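Local coordinates for T9SS C-terminal target domain-containing protein (Bacteroides cellulosilyticus, PDB 5JVK) that probably hydrolyses O-glycosidic bonds as a family 39 glycoside hydrolase of a gut bacterium, at residues Leu170-Tyr175 / Glu217-Asn222; Leu236-Tyr241 / Val279-Gly284; Asp283-His288 / Leu334-Thr339; Ala358-Leu363 / Pro371-Tyr376. All coordinates share one frame; numbering follows the deposited sequence.

Overall arrangement
All four contacts belong to the closed barrel of eight parallel strands and its surrounding helices. Along the chain contacts 1, 2 and 4 follow one another in series, while contact 3 begins on D283 and G284, where contact 2 ends. Contacts 1 and 3, with centres about 12 Å apart, each pair neighbouring strands of the barrel, separated by strand 252-255. Contact 2 joins helix 229-247 to the loop before strand 284-287, and contact 4 packs helix 350-366 on strand 373-375, the neighbour of strand 335-341 in contact 3; their centres are about 26 Å apart and they do not touch. The set thus samples strand pairing and helix packing of a (beta/alpha)8 barrel, with E219, S286 and T339 meeting in its interior.

Contact 1. Residues Leu170-Tyr175 / Glu217-Asn222; sequences LIVFGY and EWELWN
The carboxylate of E219 runs alongside V172, its OE1 3.5 Å from V172 CB, while its two oxygens are held from elsewhere in the (beta/alpha)8 barrel: OE1 by a salt bridge to R134, OE2 by hydrogen bonds to the hydroxyls of S286 and T339. With CG anti to the backbone N (chi1 -172°) and the chain extended beyond it, the acid reaches straight into the barrel interior. Strands 168-174 and 217-220 pair in parallel. E219 N donates to I171 O over 2.8 Å in an almost straight bond, and F173 N returns to E219 O at the same length. On the opposite face I171 and W218 point the same way, I171 CG2 lying 3.6 Å from W218 CZ3, and helix 194-211 covers both W218 and F173.

At the C-terminal end of the pair, G174 CA sits over one face of the W221 indole, a CH-pi contact 3.9 Å from the centroid of the six-membered ring, with Y175 N above the same face. The indole also meets F190 edge to face and donates from NE1 to Y226. Cutting W221 back to an alanine would probably uncover the G174-Y175 backbone and leave the Y226 hydroxyl without its indole partner. The C-terminal strand ends are where barrel glycosidases place their active sites; here N222 OD1 is bonded to R134, and N222 ND2 makes a weak bond, 3.3 Å long, to Y175 OH, which also hydrogen-bonds a glycerol, probably from the crystallisation liquor.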
# COMPACT_ATOMS: atom_id res chain seq x y z
N LEU A 170 6.40 4.50 -9.42
CA LEU A 170 5.84 3.79 -10.57
C LEU A 170 4.74 4.67 -11.16
O LEU A 170 3.92 5.20 -10.42
CB LEU A 170 5.27 2.44 -10.12
CG LEU A 170 4.68 1.48 -11.17
CD1 LEU A 170 4.90 0.03 -10.75
CD2 LEU A 170 3.20 1.73 -11.43
N ILE A 171 4.73 4.84 -12.48
CA ILE A 171 3.82 5.78 -13.14
C ILE A 171 2.90 5.05 -14.11
O ILE A 171 3.37 4.36 -15.02
CB ILE A 171 4.59 6.89 -13.90
CG1 ILE A 171 5.54 7.64 -12.96
CG2 ILE A 171 3.63 7.87 -14.59
CD1 ILE A 171 4.88 8.48 -11.88
N VAL A 172 1.58 5.21 -13.92
CA VAL A 172 0.58 4.65 -14.83
C VAL A 172 0.17 5.71 -15.86
O VAL A 172 -0.41 6.74 -15.52
CB VAL A 172 -0.63 3.99 -14.09
CG1 VAL A 172 -1.46 4.99 -13.29
CG2 VAL A 172 -1.51 3.23 -15.07
N PHE A 173 0.52 5.44 -17.12
CA PHE A 173 0.33 6.36 -18.23
C PHE A 173 -0.90 5.97 -19.04
O PHE A 173 -1.01 4.82 -19.46
CB PHE A 173 1.56 6.33 -19.15
CG PHE A 173 1.47 7.25 -20.34
CD1 PHE A 173 1.87 8.56 -20.23
CD2 PHE A 173 0.99 6.79 -21.56
CE1 PHE A 173 1.79 9.43 -21.31
CE2 PHE A 173 0.91 7.65 -22.65
CZ PHE A 173 1.31 8.97 -22.53
N GLY A 174 -1.81 6.91 -19.28
CA GLY A 174 -2.94 6.64 -20.17
C GLY A 174 -4.07 7.64 -20.15
O GLY A 174 -3.86 8.83 -19.95
N TYR A 175 -5.28 7.11 -20.33
CA TYR A 175 -6.50 7.87 -20.66
C TYR A 175 -6.41 8.59 -22.02
O TYR A 175 -5.34 9.04 -22.44
CB TYR A 175 -6.92 8.82 -19.53
CG TYR A 175 -7.11 8.11 -18.20
CD1 TYR A 175 -7.97 7.02 -18.08
CD2 TYR A 175 -6.44 8.54 -17.05
CE1 TYR A 175 -8.15 6.37 -16.86
CE2 TYR A 175 -6.62 7.90 -15.83
CZ TYR A 175 -7.47 6.81 -15.74
OH TYR A 175 -7.64 6.17 -14.53
N GLU A 217 9.76 2.15 -13.61
CA GLU A 217 8.53 1.35 -13.77
C GLU A 217 7.43 2.19 -14.40
O GLU A 217 6.97 3.17 -13.80
CB GLU A 217 8.06 0.81 -12.41
CG GLU A 217 8.94 -0.28 -11.81
CD GLU A 217 10.17 0.26 -11.11
OE1 GLU A 217 10.04 1.16 -10.26
OE2 GLU A 217 11.29 -0.22 -11.41
N TRP A 218 7.00 1.79 -15.60
CA TRP A 218 5.96 2.49 -16.36
C TRP A 218 4.85 1.51 -16.71
O TRP A 218 5.10 0.46 -17.31
CB TRP A 218 6.54 3.08 -17.64
CG TRP A 218 7.52 4.20 -17.40
CD1 TRP A 218 8.87 4.09 -17.26
CD2 TRP A 218 7.22 5.59 -17.28
NE1 TRP A 218 9.43 5.33 -17.06
CE2 TRP A 218 8.44 6.27 -17.07
CE3 TRP A 218 6.03 6.34 -17.34
CZ2 TRP A 218 8.51 7.67 -16.92
CZ3 TRP A 218 6.10 7.73 -17.18
CH2 TRP A 218 7.34 8.37 -16.97
N GLU A 219 3.61 1.86 -16.33
CA GLU A 219 2.44 1.01 -16.52
C GLU A 219 1.57 1.60 -17.61
O GLU A 219 1.13 2.74 -17.51
CB GLU A 219 1.67 0.89 -15.20
CG GLU A 219 0.53 -0.13 -15.20
CD GLU A 219 -0.19 -0.22 -13.87
OE1 GLU A 219 -0.08 0.73 -13.05
OE2 GLU A 219 -0.88 -1.23 -13.63
N LEU A 220 1.31 0.82 -18.66
CA LEU A 220 0.55 1.30 -19.81
C LEU A 220 -0.95 1.14 -19.55
O LEU A 220 -1.49 0.03 -19.62
CB LEU A 220 1.00 0.58 -21.10
CG LEU A 220 0.53 1.09 -22.47
CD1 LEU A 220 -0.96 0.90 -22.69
CD2 LEU A 220 0.92 2.55 -22.69
N TRP A 221 -1.60 2.25 -19.23
CA TRP A 221 -3.06 2.38 -19.09
C TRP A 221 -3.58 1.78 -17.77
O TRP A 221 -3.11 0.74 -17.33
CB TRP A 221 -3.81 1.76 -20.29
CG TRP A 221 -4.94 2.62 -20.79
CD1 TRP A 221 -6.23 2.59 -20.36
CD2 TRP A 221 -4.86 3.63 -21.79
NE1 TRP A 221 -6.97 3.53 -21.05
CE2 TRP A 221 -6.15 4.18 -21.93
CE3 TRP A 221 -3.82 4.13 -22.59
CZ2 TRP A 221 -6.44 5.21 -22.84
CZ3 TRP A 221 -4.11 5.15 -23.50
CH2 TRP A 221 -5.41 5.68 -23.61
N ASN A 222 -4.54 2.47 -17.16
CA ASN A 222 -5.17 2.01 -15.92
C ASN A 222 -6.53 1.37 -16.22
O ASN A 222 -7.45 2.05 -16.67
CB ASN A 222 -5.36 3.17 -14.95
CG ASN A 222 -5.97 2.73 -13.63
OD1 ASN A 222 -5.31 2.09 -12.82
ND2 ASN A 222 -7.24 3.04 -13.43

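Contact 2. Residues Leu236-Tyr241 / Val279-Gly284; sequences LLKVVY and VDFQDG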
# COMPACT_ATOMS: atom_id res chain seq x y z
N LEU A 236 -1.59 -1.74 -29.78
CA LEU A 236 -1.03 -0.55 -29.13
C LEU A 236 0.31 -0.88 -28.48
O LEU A 236 1.28 -0.13 -28.62
CB LEU A 236 -2.02 0.02 -28.10
CG LEU A 236 -1.69 1.29 -27.29
CD1 LEU A 236 -0.73 1.01 -26.15
CD2 LEU A 236 -1.14 2.41 -28.15
N LEU A 237 0.36 -2.01 -27.78
CA LEU A 237 1.56 -2.46 -27.07
C LEU A 237 2.74 -2.76 -28.01
O LEU A 237 3.89 -2.49 -27.66
CB LEU A 237 1.21 -3.71 -26.24
CG LEU A 237 2.24 -4.29 -25.26
CD1 LEU A 237 2.64 -3.26 -24.21
CD2 LEU A 237 1.67 -5.56 -24.62
N LYS A 238 2.44 -3.33 -29.19
CA LYS A 238 3.48 -3.63 -30.20
C LYS A 238 4.18 -2.39 -30.77
O LYS A 238 5.31 -2.49 -31.23
CB LYS A 238 2.89 -4.47 -31.35
CG LYS A 238 2.75 -5.95 -31.01
CD LYS A 238 2.05 -6.72 -32.12
CE LYS A 238 2.18 -8.22 -31.89
NZ LYS A 238 1.29 -9.02 -32.77
N VAL A 239 3.50 -1.24 -30.74
CA VAL A 239 4.09 0.04 -31.13
C VAL A 239 4.80 0.69 -29.93
O VAL A 239 5.94 1.15 -30.07
CB VAL A 239 3.03 1.01 -31.71
CG1 VAL A 239 3.65 2.34 -32.11
CG2 VAL A 239 2.32 0.37 -32.90
N VAL A 240 4.14 0.71 -28.77
CA VAL A 240 4.66 1.39 -27.57
C VAL A 240 5.95 0.76 -27.03
O VAL A 240 6.88 1.48 -26.66
CB VAL A 240 3.59 1.46 -26.44
CG1 VAL A 240 4.19 1.93 -25.11
CG2 VAL A 240 2.46 2.40 -26.85
N TYR A 241 6.01 -0.57 -26.97
CA TYR A 241 7.15 -1.26 -26.35
C TYR A 241 8.50 -0.96 -27.02
O TYR A 241 9.43 -0.55 -26.32
CB TYR A 241 6.90 -2.77 -26.24
CG TYR A 241 8.00 -3.53 -25.53
CD1 TYR A 241 8.07 -3.54 -24.13
CD2 TYR A 241 8.96 -4.24 -26.24
CE1 TYR A 241 9.07 -4.24 -23.47
CE2 TYR A 241 9.97 -4.94 -25.58
CZ TYR A 241 10.02 -4.93 -24.20
OH TYR A 241 11.02 -5.63 -23.56
N VAL A 279 4.13 -12.34 -25.89
CA VAL A 279 4.98 -12.37 -24.69
C VAL A 279 6.16 -11.38 -24.70
O VAL A 279 6.48 -10.79 -23.66
CB VAL A 279 5.50 -13.80 -24.39
CG1 VAL A 279 6.49 -14.29 -25.44
CG2 VAL A 279 6.12 -13.89 -23.00
N ASP A 280 6.79 -11.18 -25.87
CA ASP A 280 7.99 -10.33 -25.99
C ASP A 280 7.73 -8.83 -25.87
O ASP A 280 8.67 -8.07 -25.62
CB ASP A 280 8.71 -10.59 -27.32
CG ASP A 280 9.36 -11.95 -27.38
OD1 ASP A 280 10.06 -12.34 -26.42
OD2 ASP A 280 9.18 -12.64 -28.40
N PHE A 281 6.49 -8.40 -26.05
CA PHE A 281 6.16 -6.97 -26.07
C PHE A 281 5.88 -6.35 -24.69
O PHE A 281 5.35 -5.24 -24.60
CB PHE A 281 5.01 -6.72 -27.06
CG PHE A 281 5.33 -7.16 -28.46
CD1 PHE A 281 6.07 -6.33 -29.31
CD2 PHE A 281 4.94 -8.41 -28.93
CE1 PHE A 281 6.39 -6.73 -30.60
CE2 PHE A 281 5.26 -8.82 -30.22
CZ PHE A 281 5.99 -7.98 -31.05
N GLN A 282 6.24 -7.07 -23.63
CA GLN A 282 6.27 -6.53 -22.26
C GLN A 282 7.50 -7.03 -21.50
O GLN A 282 8.10 -8.04 -21.85
CB GLN A 282 5.04 -6.93 -21.46
CG GLN A 282 3.72 -6.98 -22.21
CD GLN A 282 3.21 -8.38 -22.46
OE1 GLN A 282 3.95 -9.27 -22.87
NE2 GLN A 282 1.92 -8.57 -22.23
N ASP A 283 7.83 -6.29 -20.44
CA ASP A 283 8.74 -6.76 -19.40
C ASP A 283 7.95 -7.36 -18.23
O ASP A 283 8.47 -8.20 -17.49
CB ASP A 283 9.62 -5.61 -18.91
CG ASP A 283 10.38 -4.93 -20.03
OD1 ASP A 283 10.92 -5.64 -20.90
OD2 ASP A 283 10.43 -3.68 -20.06
N GLY A 284 6.71 -6.92 -18.05
CA GLY A 284 5.81 -7.50 -17.06
C GLY A 284 4.38 -7.06 -17.28
O GLY A 284 4.10 -6.27 -18.19
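Y241 and D283 supply the hydrogen bond of this contact: the phenol OH donates to D283 OD1 over 2.7 Å. The hydroxyl approaches on the syn side, 30° out of the carboxylate plane, and ring and carboxylate stand 63° apart. OD2 has partners of its own, a salt bridge to K245 and the backbone N-H of L253, so the two oxygens divide their work, and together these bonds should fix the rotation of the carboxylate.

Packing against flat groups follows a second pattern. The Y241 ring, sent out from the helix with CG anti to the backbone N (chi1 -176°), lies with one face against the loop backbone; F281 C is 3.5 Å above its plane, toward the rim, and Q282 N covers the same face. The F281 ring is covered on one face by the aliphatic chain of K238. K238 CG stands directly over the centre of the F281 ring, 3.6 Å away, in a CH-pi contact, and the extended chain continues across the ring so that K238 CE comes 3.6 Å from F281 CE2.

Apolar contact comes from L237, whose branches lie against the F281-Q282 backbone and side chains. L237 CG is 4.1 Å from F281 CB and L237 CD2 3.5 Å from Q282 CG; the carbonyl F281 O is also close, 3.3 Å from L237 CG.

In the barrel, helix 229-247 is thus joined to the loop that leads from helix 270-275 into strand 284-287. L237 and Y241 also rest on strand 252-255, whereas L236, V239 and V240 turn to helix 194-211.

Contact 3. Residues Asp283-His288 / Leu334-Thr339; sequences DGYSIH and LSVWVT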
# COMPACT_ATOMS: atom_id res chain seq x y z
N ASP A 283 7.83 -6.29 -20.44
CA ASP A 283 8.74 -6.76 -19.40
C ASP A 283 7.95 -7.36 -18.23
O ASP A 283 8.47 -8.20 -17.49
CB ASP A 283 9.62 -5.61 -18.91
CG ASP A 283 10.38 -4.93 -20.03
OD1 ASP A 283 10.92 -5.64 -20.90
OD2 ASP A 283 10.43 -3.68 -20.06
N GLY A 284 6.71 -6.92 -18.05
CA GLY A 284 5.81 -7.50 -17.06
C GLY A 284 4.38 -7.06 -17.28
O GLY A 284 4.10 -6.27 -18.19
N TYR A 285 3.46 -7.58 -16.47
CA TYR A 285 2.06 -7.15 -16.48
C TYR A 285 1.57 -6.90 -15.06
O TYR A 285 2.22 -7.30 -14.10
CB TYR A 285 1.16 -8.18 -17.20
CG TYR A 285 0.97 -9.50 -16.48
CD1 TYR A 285 -0.16 -9.73 -15.68
CD2 TYR A 285 1.90 -10.53 -16.61
CE1 TYR A 285 -0.34 -10.94 -15.03
CE2 TYR A 285 1.72 -11.74 -15.96
CZ TYR A 285 0.60 -11.95 -15.17
OH TYR A 285 0.45 -13.16 -14.54
N SER A 286 0.42 -6.23 -14.96
CA SER A 286 -0.15 -5.89 -13.66
C SER A 286 -1.56 -6.44 -13.47
O SER A 286 -2.31 -6.63 -14.43
CB SER A 286 -0.16 -4.37 -13.47
OG SER A 286 -0.96 -3.73 -14.45
N ILE A 287 -1.90 -6.69 -12.20
CA ILE A 287 -3.24 -7.13 -11.80
C ILE A 287 -3.78 -6.25 -10.67
O ILE A 287 -3.01 -5.68 -9.89
CB ILE A 287 -3.27 -8.61 -11.35
CG1 ILE A 287 -2.24 -8.89 -10.25
CG2 ILE A 287 -3.01 -9.52 -12.55
CD1 ILE A 287 -2.57 -10.11 -9.42
N HIS A 288 -5.11 -6.15 -10.59
CA HIS A 288 -5.81 -5.43 -9.52
C HIS A 288 -6.71 -6.42 -8.78
O HIS A 288 -7.94 -6.32 -8.87
CB HIS A 288 -6.65 -4.28 -10.11
CG HIS A 288 -5.85 -3.11 -10.59
ND1 HIS A 288 -6.44 -1.93 -10.97
CD2 HIS A 288 -4.51 -2.92 -10.73
CE1 HIS A 288 -5.51 -1.07 -11.34
NE2 HIS A 288 -4.33 -1.64 -11.20
N LEU A 334 8.43 -12.77 -17.25
CA LEU A 334 7.57 -11.59 -17.10
C LEU A 334 7.28 -11.36 -15.61
O LEU A 334 6.83 -12.27 -14.91
CB LEU A 334 6.24 -11.76 -17.85
CG LEU A 334 6.26 -11.77 -19.38
CD1 LEU A 334 4.84 -12.01 -19.89
CD2 LEU A 334 6.82 -10.48 -19.95
N SER A 335 7.55 -10.15 -15.14
CA SER A 335 7.27 -9.78 -13.75
C SER A 335 5.77 -9.49 -13.58
O SER A 335 5.12 -8.99 -14.50
CB SER A 335 8.10 -8.57 -13.33
OG SER A 335 7.95 -7.49 -14.23
N VAL A 336 5.24 -9.82 -12.41
CA VAL A 336 3.83 -9.59 -12.09
C VAL A 336 3.75 -8.52 -11.01
O VAL A 336 4.25 -8.71 -9.91
CB VAL A 336 3.14 -10.88 -11.60
CG1 VAL A 336 1.66 -10.63 -11.30
CG2 VAL A 336 3.29 -11.99 -12.63
N TRP A 337 3.12 -7.39 -11.33
CA TRP A 337 3.03 -6.25 -10.43
C TRP A 337 1.60 -6.09 -9.91
O TRP A 337 0.67 -5.92 -10.70
CB TRP A 337 3.47 -4.99 -11.17
CG TRP A 337 4.91 -5.03 -11.57
CD1 TRP A 337 5.45 -5.70 -12.62
CD2 TRP A 337 6.00 -4.38 -10.90
NE1 TRP A 337 6.81 -5.51 -12.66
CE2 TRP A 337 7.17 -4.71 -11.62
CE3 TRP A 337 6.10 -3.56 -9.77
CZ2 TRP A 337 8.43 -4.23 -11.24
CZ3 TRP A 337 7.36 -3.10 -9.39
CH2 TRP A 337 8.51 -3.43 -10.13
N VAL A 338 1.42 -6.13 -8.59
CA VAL A 338 0.10 -5.95 -7.99
C VAL A 338 -0.11 -4.45 -7.77
O VAL A 338 0.06 -3.93 -6.67
CB VAL A 338 -0.05 -6.77 -6.69
CG1 VAL A 338 -1.47 -6.67 -6.14
CG2 VAL A 338 0.33 -8.23 -6.95
N THR A 339 -0.47 -3.76 -8.85
CA THR A 339 -0.48 -2.29 -8.87
C THR A 339 -1.67 -1.65 -8.14
O THR A 339 -1.63 -0.46 -7.86
CB THR A 339 -0.39 -1.74 -10.31
OG1 THR A 339 -1.49 -2.21 -11.10
CG2 THR A 339 0.93 -2.17 -10.96
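Y285 and W337 carry the tight middle of this parallel strand pair. Y285 N donates to S335 O and Y285 O accepts W337 N, both bonds 2.9 Å long, and the next rung runs from I287 N to W337 O at 3.1 Å. G284 belongs to the close-packed part too: any side chain there would run into S335 OG, which lies between its own backbone N and carbonyl carbon (chi1 53°) and is held there by W337 NE1 at 2.8 Å. On the outward face the Y285 ring and V336 lie side by side, V336 CG2 being 3.7 Å from Y285 CE2.

Toward the C-terminal ends the pairing slackens. The bond from T339 N to I287 O is long and bent, hence weak, and I287 CG1 reaches only to 4.2 Å from V338 CG2. Side chains take over here: H288 NE2 donates to T339 OG1 over 2.9 Å, with the hydroxyl exactly at the imidazole edge, in the ring plane. T339 OG1 is also hydrogen-bonded to E219, and H288 ND1 to E223. A leucine in place of H288 would probably leave E223 without its imidazole partner and T339 OG1 with E219 but no imidazole N-H. At the N-terminal end, by contrast, S335 and D283 are partly exposed.

Strand 252-255 continues the sheet beyond strand 284-287, while helix 312-325 covers Y285, I287, V336 and V338 from outside and helix 270-275 adds I270 against Y285.

Contact 4. Residues Ala358-Leu363 / Pro371-Tyr376; sequences ARTYLL and PGVFWY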
# COMPACT_ATOMS: atom_id res chain seq x y z
N ALA A 358 -2.06 -5.89 6.84
CA ALA A 358 -0.93 -6.65 7.38
C ALA A 358 -0.89 -8.06 6.81
O ALA A 358 0.16 -8.55 6.41
CB ALA A 358 -1.00 -6.72 8.90
N ARG A 359 -2.06 -8.70 6.77
CA ARG A 359 -2.19 -10.06 6.24
C ARG A 359 -1.87 -10.17 4.75
O ARG A 359 -1.28 -11.16 4.32
CB ARG A 359 -3.59 -10.63 6.56
CG ARG A 359 -3.65 -11.15 7.98
CD ARG A 359 -5.03 -11.14 8.62
NE ARG A 359 -6.00 -12.01 7.96
CZ ARG A 359 -7.21 -12.30 8.45
NH1 ARG A 359 -7.62 -11.82 9.62
NH2 ARG A 359 -8.02 -13.10 7.76
N THR A 360 -2.23 -9.14 3.98
CA THR A 360 -1.86 -9.08 2.55
C THR A 360 -0.35 -9.14 2.35
O THR A 360 0.14 -9.95 1.56
CB THR A 360 -2.41 -7.80 1.87
OG1 THR A 360 -3.84 -7.85 1.85
CG2 THR A 360 -1.90 -7.65 0.44
N TYR A 361 0.39 -8.29 3.06
CA TYR A 361 1.84 -8.22 2.89
C TYR A 361 2.57 -9.42 3.50
O TYR A 361 3.59 -9.86 2.97
CB TYR A 361 2.39 -6.89 3.43
CG TYR A 361 1.98 -5.71 2.57
CD1 TYR A 361 2.45 -5.59 1.27
CD2 TYR A 361 1.11 -4.73 3.05
CE1 TYR A 361 2.07 -4.52 0.47
CE2 TYR A 361 0.72 -3.66 2.26
CZ TYR A 361 1.21 -3.56 0.97
OH TYR A 361 0.85 -2.50 0.16
N LEU A 362 2.03 -9.96 4.59
CA LEU A 362 2.56 -11.19 5.19
C LEU A 362 2.33 -12.40 4.28
O LEU A 362 3.25 -13.19 4.06
CB LEU A 362 1.95 -11.43 6.57
CG LEU A 362 2.41 -10.43 7.64
CD1 LEU A 362 1.47 -10.44 8.84
CD2 LEU A 362 3.84 -10.71 8.09
N LEU A 363 1.12 -12.54 3.74
CA LEU A 363 0.82 -13.61 2.78
C LEU A 363 1.53 -13.40 1.43
O LEU A 363 1.94 -14.38 0.79
CB LEU A 363 -0.69 -13.76 2.57
CG LEU A 363 -1.48 -14.31 3.76
CD1 LEU A 363 -2.97 -14.13 3.53
CD2 LEU A 363 -1.16 -15.78 4.02
N PRO A 371 7.36 -8.12 -7.22
CA PRO A 371 8.29 -7.14 -6.64
C PRO A 371 7.63 -5.84 -6.16
O PRO A 371 8.33 -4.97 -5.65
CB PRO A 371 9.25 -6.86 -7.79
CG PRO A 371 8.41 -7.02 -9.01
CD PRO A 371 7.40 -8.10 -8.69
N GLY A 372 6.31 -5.69 -6.35
CA GLY A 372 5.61 -4.48 -5.95
C GLY A 372 4.12 -4.69 -5.75
O GLY A 372 3.37 -4.83 -6.72
N VAL A 373 3.70 -4.72 -4.49
CA VAL A 373 2.29 -4.81 -4.12
C VAL A 373 1.86 -3.45 -3.59
O VAL A 373 2.28 -3.05 -2.50
CB VAL A 373 2.06 -5.92 -3.07
CG1 VAL A 373 0.61 -5.95 -2.62
CG2 VAL A 373 2.49 -7.27 -3.65
N PHE A 374 1.03 -2.75 -4.37
CA PHE A 374 0.67 -1.36 -4.09
C PHE A 374 -0.71 -1.26 -3.44
O PHE A 374 -1.72 -1.61 -4.06
CB PHE A 374 0.69 -0.54 -5.38
CG PHE A 374 2.06 -0.35 -5.96
CD1 PHE A 374 2.71 0.88 -5.86
CD2 PHE A 374 2.71 -1.39 -6.62
CE1 PHE A 374 3.97 1.06 -6.40
CE2 PHE A 374 3.97 -1.22 -7.16
CZ PHE A 374 4.60 0.01 -7.05
N TRP A 375 -0.75 -0.77 -2.20
CA TRP A 375 -2.01 -0.56 -1.50
C TRP A 375 -2.79 0.58 -2.13
O TRP A 375 -2.24 1.66 -2.35
CB TRP A 375 -1.77 -0.24 -0.02
CG TRP A 375 -3.04 0.04 0.73
CD1 TRP A 375 -3.63 1.26 0.92
CD2 TRP A 375 -3.89 -0.91 1.38
NE1 TRP A 375 -4.78 1.13 1.65
CE2 TRP A 375 -4.96 -0.20 1.94
CE3 TRP A 375 -3.83 -2.30 1.54
CZ2 TRP A 375 -5.98 -0.83 2.66
CZ3 TRP A 375 -4.84 -2.93 2.26
CH2 TRP A 375 -5.90 -2.19 2.81
N TYR A 376 -4.07 0.34 -2.43
CA TYR A 376 -4.99 1.40 -2.84
C TYR A 376 -5.86 1.78 -1.64
O TYR A 376 -6.60 0.93 -1.15
CB TYR A 376 -5.88 0.98 -4.01
CG TYR A 376 -6.63 2.16 -4.56
CD1 TYR A 376 -6.06 2.99 -5.53
CD2 TYR A 376 -7.90 2.51 -4.07
CE1 TYR A 376 -6.73 4.10 -6.01
CE2 TYR A 376 -8.58 3.62 -4.55
CZ TYR A 376 -7.99 4.41 -5.52
OH TYR A 376 -8.65 5.51 -6.00
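Y361 and V373 run in opposing directions alongside one another, the phenol of the helix edge-on to the strand. They belong to the beta-alpha-beta unit of strand 335-341, helix 350-366 and strand 373-375, the crossover repeated around a (beta/alpha)8 barrel. The short segments of helix and strand run almost exactly antiparallel, at 176°, with axes 10.4 Å apart, and Y361 bridges most of that distance.

With CG anti to the carbonyl carbon (chi1 -69°), the Y361 ring extends to the strand and the hydroxyl reaches V373 O. That carbonyl oxygen is met at the ring's edge, in the ring plane: Y361 CE1 comes to 3.3 Å from V373 O, and the hydroxyl of Y361 lies 3.1 Å from the same oxygen, a possible hydrogen bond that the geometry does not settle.

V373 points toward the helix, and its CG1, anti to the backbone N, meets Y361 CE1 at 3.7 Å and, more distantly, T360 CG2 at 4.3 Å. The T360 hydroxyl turns back to its own helix and bonds to Y356 O. F374 points the other way, into the barrel. Outside, L415 of helix 403-415 packs against Y361, so the tyrosine is held between barrel wall and a further helix.

Beyond V373 the chain brings W375 to the tip of the phenol, where W375 CB lies 3.5 Å from Y361 OH and the indole NE1 leads away to bond to F392 O.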